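Local coordinates for metallo-beta-lactamase superfamily protein (Thermus thermophilus, PDB 2ZWR) that binds a pair of zinc ions at the site of a metallo-beta-lactamase fold and is probably a hydrolase, at residues A[73-78]-A[112-117]; A[169-174]-A[188-193]; A[15-20]-A[37-42]. One frame throughout, in Å; residues are numbered along the deposited sequence.

How the contacts relate
From the N terminus, contact 3 closes first, where the chain leaves strand 13-20, passes through strand 23-27 and returns as helix 33-43 over the strand it left. Contact 1 follows and closes a longer excursion, 33 residues with helices 81-85 and 87-93 in it, bringing the second six-stranded sheet against the first. Contact 2 closes last, joining the end of helix 161-171 to helix 190-196 after the chain has passed through strand 179-182. The three loops run in series, neither nested nor crossed. Contacts 1 and 3 touch, Phe115 O lying 3.3 Å from Thr20 CB; contact 2 stays apart, its nearest atoms about 9 Å from contact 1 and about 8 Å from contact 3.

Contact 1 of 3, residues A[73-78]-A[112-117]; sequences PVYLHP and MRLFGF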
loop_
_atom_site.group_PDB
_atom_site.type_symbol
_atom_site.label_atom_id
_atom_site.label_comp_id
_atom_site.label_asym_id
_atom_site.label_seq_id
_atom_site.Cartn_x
_atom_site.Cartn_y
_atom_site.Cartn_z
ATOM N N PRO A 73 -13.767 0.930 -7.385
ATOM C CA PRO A 73 -13.907 1.192 -5.956
ATOM C C PRO A 73 -12.532 1.298 -5.301
ATOM O O PRO A 73 -11.588 0.609 -5.712
ATOM C CB PRO A 73 -14.675 -0.030 -5.429
ATOM C CG PRO A 73 -14.525 -1.080 -6.435
ATOM C CD PRO A 73 -14.307 -0.387 -7.769
ATOM N N VAL A 74 -12.433 2.189 -4.310
ATOM C CA VAL A 74 -11.203 2.439 -3.578
ATOM C C VAL A 74 -11.406 2.037 -2.134
ATOM O O VAL A 74 -12.294 2.555 -1.466
ATOM C CB VAL A 74 -10.778 3.931 -3.648
ATOM C CG1 VAL A 74 -9.505 4.162 -2.848
ATOM C CG2 VAL A 74 -10.573 4.363 -5.092
ATOM N N TYR A 75 -10.576 1.105 -1.661
ATOM C CA TYR A 75 -10.637 0.613 -0.298
ATOM C C TYR A 75 -9.553 1.276 0.550
ATOM O O TYR A 75 -8.361 1.229 0.204
ATOM C CB TYR A 75 -10.477 -0.916 -0.279
ATOM C CG TYR A 75 -11.694 -1.651 -0.785
ATOM C CD1 TYR A 75 -12.647 -2.139 0.103
ATOM C CD2 TYR A 75 -11.906 -1.829 -2.159
ATOM C CE1 TYR A 75 -13.786 -2.812 -0.361
ATOM C CE2 TYR A 75 -13.037 -2.478 -2.636
ATOM C CZ TYR A 75 -13.971 -2.970 -1.730
ATOM O OH TYR A 75 -15.083 -3.624 -2.193
ATOM N N LEU A 76 -9.978 1.885 1.656
ATOM C CA LEU A 76 -9.067 2.555 2.575
ATOM C C LEU A 76 -9.583 2.445 3.992
ATOM O O LEU A 76 -10.790 2.555 4.215
ATOM C CB LEU A 76 -8.949 4.043 2.211
ATOM C CG LEU A 76 -8.075 4.953 3.070
ATOM C CD1 LEU A 76 -6.589 4.763 2.751
ATOM C CD2 LEU A 76 -8.508 6.395 2.860
ATOM N N HIS A 77 -8.674 2.230 4.943
ATOM C CA HIS A 77 -9.029 2.307 6.361
ATOM C C HIS A 77 -9.495 3.739 6.691
ATOM O O HIS A 77 -8.801 4.716 6.375
ATOM C CB HIS A 77 -7.838 1.911 7.234
ATOM C CG HIS A 77 -8.205 1.564 8.642
ATOM N ND1 HIS A 77 -8.475 2.520 9.597
ATOM C CD2 HIS A 77 -8.347 0.365 9.257
ATOM C CE1 HIS A 77 -8.776 1.927 10.739
ATOM N NE2 HIS A 77 -8.697 0.619 10.562
ATOM N N PRO A 78 -10.677 3.866 7.326
ATOM C CA PRO A 78 -11.281 5.169 7.624
ATOM C C PRO A 78 -10.394 6.115 8.450
ATOM O O PRO A 78 -10.573 7.329 8.382
ATOM C CB PRO A 78 -12.559 4.806 8.397
ATOM C CG PRO A 78 -12.351 3.406 8.864
ATOM C CD PRO A 78 -11.519 2.754 7.807
ATOM N N MET A 112 -10.920 -7.968 8.275
ATOM C CA MET A 112 -11.631 -8.045 6.990
ATOM C C MET A 112 -10.948 -8.965 5.987
ATOM O O MET A 112 -9.720 -8.977 5.885
ATOM C CB MET A 112 -11.744 -6.654 6.366
ATOM C CG MET A 112 -12.651 -6.568 5.150
ATOM S SD MET A 112 -12.806 -4.864 4.618
ATOM C CE MET A 112 -14.349 -4.952 3.733
ATOM N N ARG A 113 -11.757 -9.727 5.250
ATOM C CA ARG A 113 -11.281 -10.536 4.127
ATOM C C ARG A 113 -11.797 -9.961 2.824
ATOM O O ARG A 113 -13.008 -9.792 2.664
ATOM C CB ARG A 113 -11.772 -11.986 4.241
ATOM C CG ARG A 113 -10.796 -12.954 4.856
ATOM C CD ARG A 113 -10.843 -12.904 6.361
ATOM N NE ARG A 113 -10.523 -14.207 6.943
ATOM N N LEU A 114 -10.888 -9.663 1.898
ATOM C CA LEU A 114 -11.280 -9.220 0.560
ATOM C C LEU A 114 -10.207 -9.579 -0.442
ATOM O O LEU A 114 -9.008 -9.465 -0.149
ATOM C CB LEU A 114 -11.600 -7.705 0.500
ATOM C CG LEU A 114 -10.477 -6.655 0.409
ATOM C CD1 LEU A 114 -11.040 -5.291 0.064
ATOM C CD2 LEU A 114 -9.705 -6.570 1.696
ATOM N N PHE A 115 -10.655 -10.017 -1.615
ATOM C CA PHE A 115 -9.786 -10.425 -2.714
ATOM C C PHE A 115 -8.679 -11.374 -2.273
ATOM O O PHE A 115 -7.546 -11.287 -2.750
ATOM C CB PHE A 115 -9.202 -9.199 -3.427
ATOM C CG PHE A 115 -10.234 -8.341 -4.108
ATOM C CD1 PHE A 115 -10.695 -8.666 -5.385
ATOM C CD2 PHE A 115 -10.725 -7.198 -3.483
ATOM C CE1 PHE A 115 -11.648 -7.868 -6.024
ATOM C CE2 PHE A 115 -11.668 -6.382 -4.110
ATOM C CZ PHE A 115 -12.131 -6.715 -5.385
ATOM N N GLY A 116 -9.021 -12.288 -1.364
ATOM C CA GLY A 116 -8.093 -13.322 -0.917
ATOM C C GLY A 116 -7.091 -12.858 0.126
ATOM O O GLY A 116 -6.180 -13.620 0.480
ATOM N N PHE A 117 -7.254 -11.625 0.617
ATOM C CA PHE A 117 -6.376 -11.062 1.654
ATOM C C PHE A 117 -7.071 -10.958 3.010
ATOM O O PHE A 117 -8.289 -10.785 3.091
ATOM C CB PHE A 117 -5.884 -9.650 1.265
ATOM C CG PHE A 117 -4.991 -9.612 0.042
ATOM C CD1 PHE A 117 -3.719 -10.170 0.068
ATOM C CD2 PHE A 117 -5.425 -8.987 -1.126
ATOM C CE1 PHE A 117 -2.903 -10.123 -1.056
ATOM C CE2 PHE A 117 -4.627 -8.933 -2.252
ATOM C CZ PHE A 117 -3.361 -9.497 -2.224
#
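Tyr75 and Leu114 meet between the two mixed sheets of the metallo-beta-lactamase alpha-beta/beta-alpha sandwich. Tyr75 belongs to strand 74-76 of one sheet, Leu114 to the edge strand 113-114 of the other. The closest CA pair, Tyr75 and Leu114, is 9.9 Å apart and no hydrogen bond crosses, so the two strands are joined through side chains alone.

The principal interaction is CH-pi. Methyl CD1 of Leu114 sits over one face of the Tyr75 ring, 3.7 Å from its centroid and 19° off the ring normal. It is displaced toward the CD1-CE1 side, and the two side chains run antiparallel, overlapping alongside. In Leu114, chi1 of 80° together with an extended chi2 (168°) puts CD1 over the ring. Leu51 of strand 50-51 touches both residues.

Polar grip on the tyrosine comes from elsewhere: its hydroxyl is hydrogen-bonded to Arg106 NH1, which ties the far end of the ring to the neighbouring strand 106-107.

Aromatic packing is looser. Phe115 stands in the two-residue type I' turn of the beta hairpin formed by strands 113-114 and 117-121, closed by Phe117 N to Leu114 O at 2.9 Å and Leu114 N to Phe117 O at 3.1 Å. Its ring turns an edge to the tyrosine, with Phe115 CE2 4.4 Å from Tyr75 CE2.

Contact 2 of 3, residues A[169-174]-A[188-193]; sequences KRLLSL and TTLGLE
A helix end and a helix start are packed together here: the last turn of helix 161-171, with the residues just after it, receives Leu190 from the first turn of helix 190-196. Leu190 is the one residue of 188-193 that makes close contacts with 169-174; both branches of its side chain meet Leu171, and CD1 also meets Leu174. Methyl CD1 lies 3.3 Å from Leu171 O and 3.6 Å from Leu174 CB, while CD2 faces Leu171 CG at 4.0 Å. A chi1 of -72° sets Leu190 CG opposite its own carbonyl carbon and chi2 is extended, which carries the methyls to the end of the other helix. The Leu171 and Leu190 side chains cross at about a right angle. On the backbone side, Leu172 CD1 rests 3.6 Å from Leu190 O, so Leu190 is touched along its main chain as well as at its tip.

Within the metallo-beta-lactamase fold this joins the end of helix 161-171 to the helix that follows edge strand 188-189; Val180 and Leu146 add to the apolar surroundings of Leu190. Leu171 to Leu174 form a type I turn, with Leu174 N bonded to Leu171 O. Immediately before it, Arg170 O accepts from both Ser173 N and Ser173 OG, the latter at 2.9 Å.

The second helix is N-capped by Thr189, whose OG1 accepts from Leu192 N at 3.0 Å with an N-H...O angle of 163°. Thr188 OG1 donates to the anti lone pair of Glu193 OE1 at 2.6 Å, an oxygen that also forms a salt bridge with Arg148.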
loop_
_atom_site.group_PDB
_atom_site.type_symbol
_atom_site.label_atom_id
_atom_site.label_comp_id
_atom_site.label_asym_id
_atom_site.label_seq_id
_atom_site.Cartn_x
_atom_site.Cartn_y
_atom_site.Cartn_z
ATOM N N LYS A 169 6.138 -5.515 15.647
ATOM C CA LYS A 169 6.108 -6.713 16.482
ATOM C C LYS A 169 5.020 -7.674 16.012
ATOM O O LYS A 169 5.255 -8.872 15.895
ATOM C CB LYS A 169 5.902 -6.333 17.954
ATOM C CG LYS A 169 6.290 -7.429 18.940
ATOM N N ARG A 170 3.835 -7.134 15.730
ATOM C CA ARG A 170 2.729 -7.905 15.154
ATOM C C ARG A 170 3.092 -8.530 13.803
ATOM O O ARG A 170 2.831 -9.713 13.571
ATOM C CB ARG A 170 1.507 -7.007 14.986
ATOM C CG ARG A 170 0.487 -7.112 16.093
ATOM C CD ARG A 170 -0.792 -7.743 15.554
ATOM N NE ARG A 170 -1.687 -6.717 15.025
ATOM C CZ ARG A 170 -2.717 -6.945 14.212
ATOM N NH1 ARG A 170 -3.015 -8.176 13.805
ATOM N NH2 ARG A 170 -3.455 -5.922 13.806
ATOM N N LEU A 171 3.686 -7.723 12.923
ATOM C CA LEU A 171 4.076 -8.172 11.589
ATOM C C LEU A 171 5.116 -9.295 11.653
ATOM O O LEU A 171 4.985 -10.307 10.977
ATOM C CB LEU A 171 4.591 -7.003 10.740
ATOM C CG LEU A 171 4.877 -7.274 9.250
ATOM C CD1 LEU A 171 3.628 -7.748 8.516
ATOM C CD2 LEU A 171 5.488 -6.029 8.557
ATOM N N LEU A 172 6.126 -9.116 12.492
ATOM C CA LEU A 172 7.216 -10.083 12.618
ATOM C C LEU A 172 6.838 -11.384 13.336
ATOM O O LEU A 172 7.679 -12.268 13.490
ATOM C CB LEU A 172 8.438 -9.429 13.282
ATOM C CG LEU A 172 9.474 -8.737 12.379
ATOM C CD1 LEU A 172 10.150 -9.733 11.423
ATOM C CD2 LEU A 172 8.873 -7.569 11.607
ATOM N N SER A 173 5.580 -11.500 13.758
ATOM C CA SER A 173 5.067 -12.738 14.343
ATOM C C SER A 173 4.425 -13.658 13.286
ATOM O O SER A 173 4.103 -14.821 13.570
ATOM C CB SER A 173 4.090 -12.430 15.486
ATOM O OG SER A 173 2.772 -12.212 15.002
ATOM N N LEU A 174 4.232 -13.136 12.073
ATOM C CA LEU A 174 3.824 -13.956 10.933
ATOM C C LEU A 174 4.988 -14.864 10.494
ATOM O O LEU A 174 6.152 -14.585 10.822
ATOM C CB LEU A 174 3.348 -13.072 9.764
ATOM C CG LEU A 174 2.210 -12.076 10.016
ATOM C CD1 LEU A 174 1.949 -11.229 8.775
ATOM C CD2 LEU A 174 0.937 -12.780 10.476
ATOM N N THR A 188 11.567 -8.282 0.138
ATOM C CA THR A 188 12.335 -8.953 1.182
ATOM C C THR A 188 11.465 -10.088 1.749
ATOM O O THR A 188 10.420 -10.426 1.161
ATOM C CB THR A 188 12.819 -7.931 2.276
ATOM O OG1 THR A 188 13.697 -8.575 3.205
ATOM C CG2 THR A 188 11.671 -7.295 3.018
ATOM N N THR A 189 11.901 -10.694 2.851
ATOM C CA THR A 189 11.081 -11.665 3.573
ATOM C C THR A 189 11.090 -11.272 5.036
ATOM O O THR A 189 11.948 -10.502 5.473
ATOM C CB THR A 189 11.602 -13.127 3.438
ATOM O OG1 THR A 189 12.865 -13.251 4.107
ATOM C CG2 THR A 189 11.726 -13.562 1.969
ATOM N N LEU A 190 10.142 -11.790 5.804
ATOM C CA LEU A 190 10.133 -11.500 7.226
ATOM C C LEU A 190 11.363 -12.099 7.915
ATOM O O LEU A 190 11.921 -11.488 8.818
ATOM C CB LEU A 190 8.834 -11.962 7.882
ATOM C CG LEU A 190 7.573 -11.156 7.555
ATOM C CD1 LEU A 190 6.376 -11.741 8.300
ATOM C CD2 LEU A 190 7.728 -9.668 7.899
ATOM N N GLY A 191 11.792 -13.275 7.457
ATOM C CA GLY A 191 12.973 -13.954 8.007
ATOM C C GLY A 191 14.282 -13.208 7.747
ATOM O O GLY A 191 15.125 -13.105 8.628
ATOM N N LEU A 192 14.453 -12.686 6.537
ATOM C CA LEU A 192 15.634 -11.889 6.223
ATOM C C LEU A 192 15.721 -10.644 7.113
ATOM O O LEU A 192 16.784 -10.331 7.646
ATOM C CB LEU A 192 15.676 -11.497 4.738
ATOM C CG LEU A 192 16.739 -10.459 4.296
ATOM C CD1 LEU A 192 18.186 -10.905 4.603
ATOM C CD2 LEU A 192 16.601 -10.134 2.813
ATOM N N GLU A 193 14.612 -9.936 7.267
ATOM C CA GLU A 193 14.598 -8.745 8.118
ATOM C C GLU A 193 14.811 -9.088 9.595
ATOM O O GLU A 193 15.472 -8.337 10.316
ATOM C CB GLU A 193 13.322 -7.910 7.908
ATOM C CG GLU A 193 13.177 -7.335 6.492
ATOM C CD GLU A 193 14.435 -6.624 5.999
ATOM O OE1 GLU A 193 14.941 -6.995 4.917
ATOM O OE2 GLU A 193 14.934 -5.705 6.702
#

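Contact 3 of 3, residues A[15-20]-A[37-42]; sequences AYLVET and LALFQT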
loop_
_atom_site.group_PDB
_atom_site.type_symbol
_atom_site.label_atom_id
_atom_site.label_comp_id
_atom_site.label_asym_id
_atom_site.label_seq_id
_atom_site.Cartn_x
_atom_site.Cartn_y
_atom_site.Cartn_z
ATOM N N ALA A 15 3.683 0.276 -6.540
ATOM C CA ALA A 15 2.333 -0.232 -6.771
ATOM C C ALA A 15 2.388 -1.723 -7.102
ATOM O O ALA A 15 3.400 -2.212 -7.596
ATOM C CB ALA A 15 1.656 0.525 -7.912
ATOM N N TYR A 16 1.304 -2.442 -6.829
ATOM C CA TYR A 16 1.247 -3.866 -7.132
ATOM C C TYR A 16 -0.060 -4.188 -7.820
ATOM O O TYR A 16 -1.134 -3.945 -7.263
ATOM C CB TYR A 16 1.428 -4.732 -5.860
ATOM C CG TYR A 16 2.776 -4.526 -5.181
ATOM C CD1 TYR A 16 3.899 -5.266 -5.567
ATOM C CD2 TYR A 16 2.934 -3.566 -4.183
ATOM C CE1 TYR A 16 5.154 -5.055 -4.965
ATOM C CE2 TYR A 16 4.184 -3.350 -3.578
ATOM C CZ TYR A 16 5.283 -4.100 -3.977
ATOM O OH TYR A 16 6.509 -3.891 -3.375
ATOM N N LEU A 17 0.046 -4.698 -9.045
ATOM C CA LEU A 17 -1.078 -5.271 -9.764
ATOM C C LEU A 17 -1.054 -6.769 -9.489
ATOM O O LEU A 17 -0.119 -7.467 -9.859
ATOM C CB LEU A 17 -0.985 -4.970 -11.263
ATOM C CG LEU A 17 -2.090 -5.524 -12.177
ATOM C CD1 LEU A 17 -3.480 -4.950 -11.844
ATOM C CD2 LEU A 17 -1.735 -5.303 -13.668
ATOM N N VAL A 18 -2.079 -7.246 -8.803
ATOM C CA VAL A 18 -2.075 -8.596 -8.252
ATOM C C VAL A 18 -3.285 -9.348 -8.784
ATOM O O VAL A 18 -4.420 -8.874 -8.660
ATOM C CB VAL A 18 -2.140 -8.578 -6.692
ATOM C CG1 VAL A 18 -2.094 -9.998 -6.126
ATOM C CG2 VAL A 18 -1.019 -7.705 -6.102
ATOM N N GLU A 19 -3.041 -10.513 -9.371
ATOM C CA GLU A 19 -4.128 -11.400 -9.772
ATOM C C GLU A 19 -4.536 -12.231 -8.562
ATOM O O GLU A 19 -3.733 -12.964 -8.019
ATOM C CB GLU A 19 -3.718 -12.297 -10.951
ATOM C CG GLU A 19 -4.905 -13.050 -11.593
ATOM C CD GLU A 19 -4.572 -13.722 -12.938
ATOM O OE1 GLU A 19 -3.369 -13.875 -13.278
ATOM O OE2 GLU A 19 -5.531 -14.101 -13.656
ATOM N N THR A 20 -5.782 -12.099 -8.126
ATOM C CA THR A 20 -6.274 -12.897 -7.003
ATOM C C THR A 20 -7.270 -13.946 -7.506
ATOM O O THR A 20 -7.670 -13.932 -8.674
ATOM C CB THR A 20 -6.910 -12.006 -5.885
ATOM O OG1 THR A 20 -8.290 -11.742 -6.177
ATOM C CG2 THR A 20 -6.153 -10.672 -5.735
ATOM N N LEU A 37 -1.699 2.133 -16.621
ATOM C CA LEU A 37 -2.485 1.763 -17.790
ATOM C C LEU A 37 -1.692 0.863 -18.759
ATOM O O LEU A 37 -2.231 -0.104 -19.280
ATOM C CB LEU A 37 -3.019 3.016 -18.498
ATOM C CG LEU A 37 -4.115 3.773 -17.731
ATOM C CD1 LEU A 37 -4.287 5.211 -18.260
ATOM C CD2 LEU A 37 -5.435 3.008 -17.744
ATOM N N ALA A 38 -0.414 1.177 -18.966
ATOM C CA ALA A 38 0.482 0.351 -19.800
ATOM C C ALA A 38 0.768 -1.024 -19.199
ATOM O O ALA A 38 0.925 -2.004 -19.934
ATOM C CB ALA A 38 1.786 1.086 -20.088
ATOM N N LEU A 39 0.843 -1.090 -17.870
ATOM C CA LEU A 39 0.979 -2.366 -17.164
ATOM C C LEU A 39 -0.240 -3.278 -17.363
ATOM O O LEU A 39 -0.083 -4.493 -17.542
ATOM C CB LEU A 39 1.245 -2.153 -15.665
ATOM C CG LEU A 39 1.637 -3.395 -14.842
ATOM C CD1 LEU A 39 2.848 -4.120 -15.433
ATOM C CD2 LEU A 39 1.891 -3.048 -13.365
ATOM N N PHE A 40 -1.441 -2.696 -17.319
ATOM C CA PHE A 40 -2.669 -3.445 -17.609
ATOM C C PHE A 40 -2.567 -4.106 -18.980
ATOM O O PHE A 40 -2.986 -5.244 -19.146
ATOM C CB PHE A 40 -3.932 -2.561 -17.554
ATOM C CG PHE A 40 -4.116 -1.795 -16.261
ATOM C CD1 PHE A 40 -3.396 -2.120 -15.107
ATOM C CD2 PHE A 40 -5.028 -0.749 -16.203
ATOM C CE1 PHE A 40 -3.567 -1.402 -13.931
ATOM C CE2 PHE A 40 -5.213 -0.027 -15.027
ATOM C CZ PHE A 40 -4.482 -0.355 -13.889
ATOM N N GLN A 41 -1.986 -3.393 -19.946
ATOM C CA GLN A 41 -1.882 -3.880 -21.328
ATOM C C GLN A 41 -0.913 -5.041 -21.490
ATOM O O GLN A 41 -1.243 -6.032 -22.140
ATOM C CB GLN A 41 -1.508 -2.749 -22.289
ATOM C CG GLN A 41 -2.509 -1.588 -22.325
ATOM C CD GLN A 41 -3.900 -2.028 -22.748
ATOM O OE1 GLN A 41 -4.048 -2.883 -23.619
ATOM N NE2 GLN A 41 -4.930 -1.453 -22.117
ATOM N N THR A 42 0.270 -4.917 -20.888
ATOM C CA THR A 42 1.333 -5.912 -21.033
ATOM C C THR A 42 1.055 -7.181 -20.218
ATOM O O THR A 42 1.579 -8.253 -20.538
ATOM C CB THR A 42 2.755 -5.328 -20.713
ATOM O OG1 THR A 42 2.806 -4.866 -19.363
ATOM C CG2 THR A 42 3.080 -4.154 -21.620
#
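This is apolar helix-on-sheet packing, with Leu17 of strand 13-20 set against Leu39 and Phe40 where helix 33-43 packs on the first sheet of the metallo-beta-lactamase sandwich. No hydrogen bond crosses, and the nearest CA atoms, of Leu17 and Phe40, are 8.2 Å apart. The interval is spanned by side chains.

Leu17 does the reaching from the strand. Its CG is anti to the backbone N (chi1 179°), which extends the two methyls toward the helix, where Leu39 and Phe40 receive overlapping parts of the side chain. Leu39 meets both the root and one methyl of Leu17: Leu17 CB is 4.0 Å from Leu39 CD2, and Leu17 CD2 is equally distant from Leu39 CG. That methyl, CD2, is shared with Phe40.

At the phenylalanine the two methyls of Leu17 arrive differently. Leu17 CD2 approaches Phe40 CD1 at 3.9 Å, at the edge of the ring and near its plane. Leu17 CD1, clear of that plane, comes to 4.1 Å from Phe40 CE1. Although the first bond of the Phe40 side chain is not directed at the strand, chi1 of -54° swings the ring toward it.

Leu39 also touches Val6 of strand 2-8, while Phe40 reaches Leu26 of strand 23-27 and Pro47 in a loop. Adjacent residues of the helix therefore pack on the strands flanking 13-20 on either side, with Leu17 on the middle of these three strands.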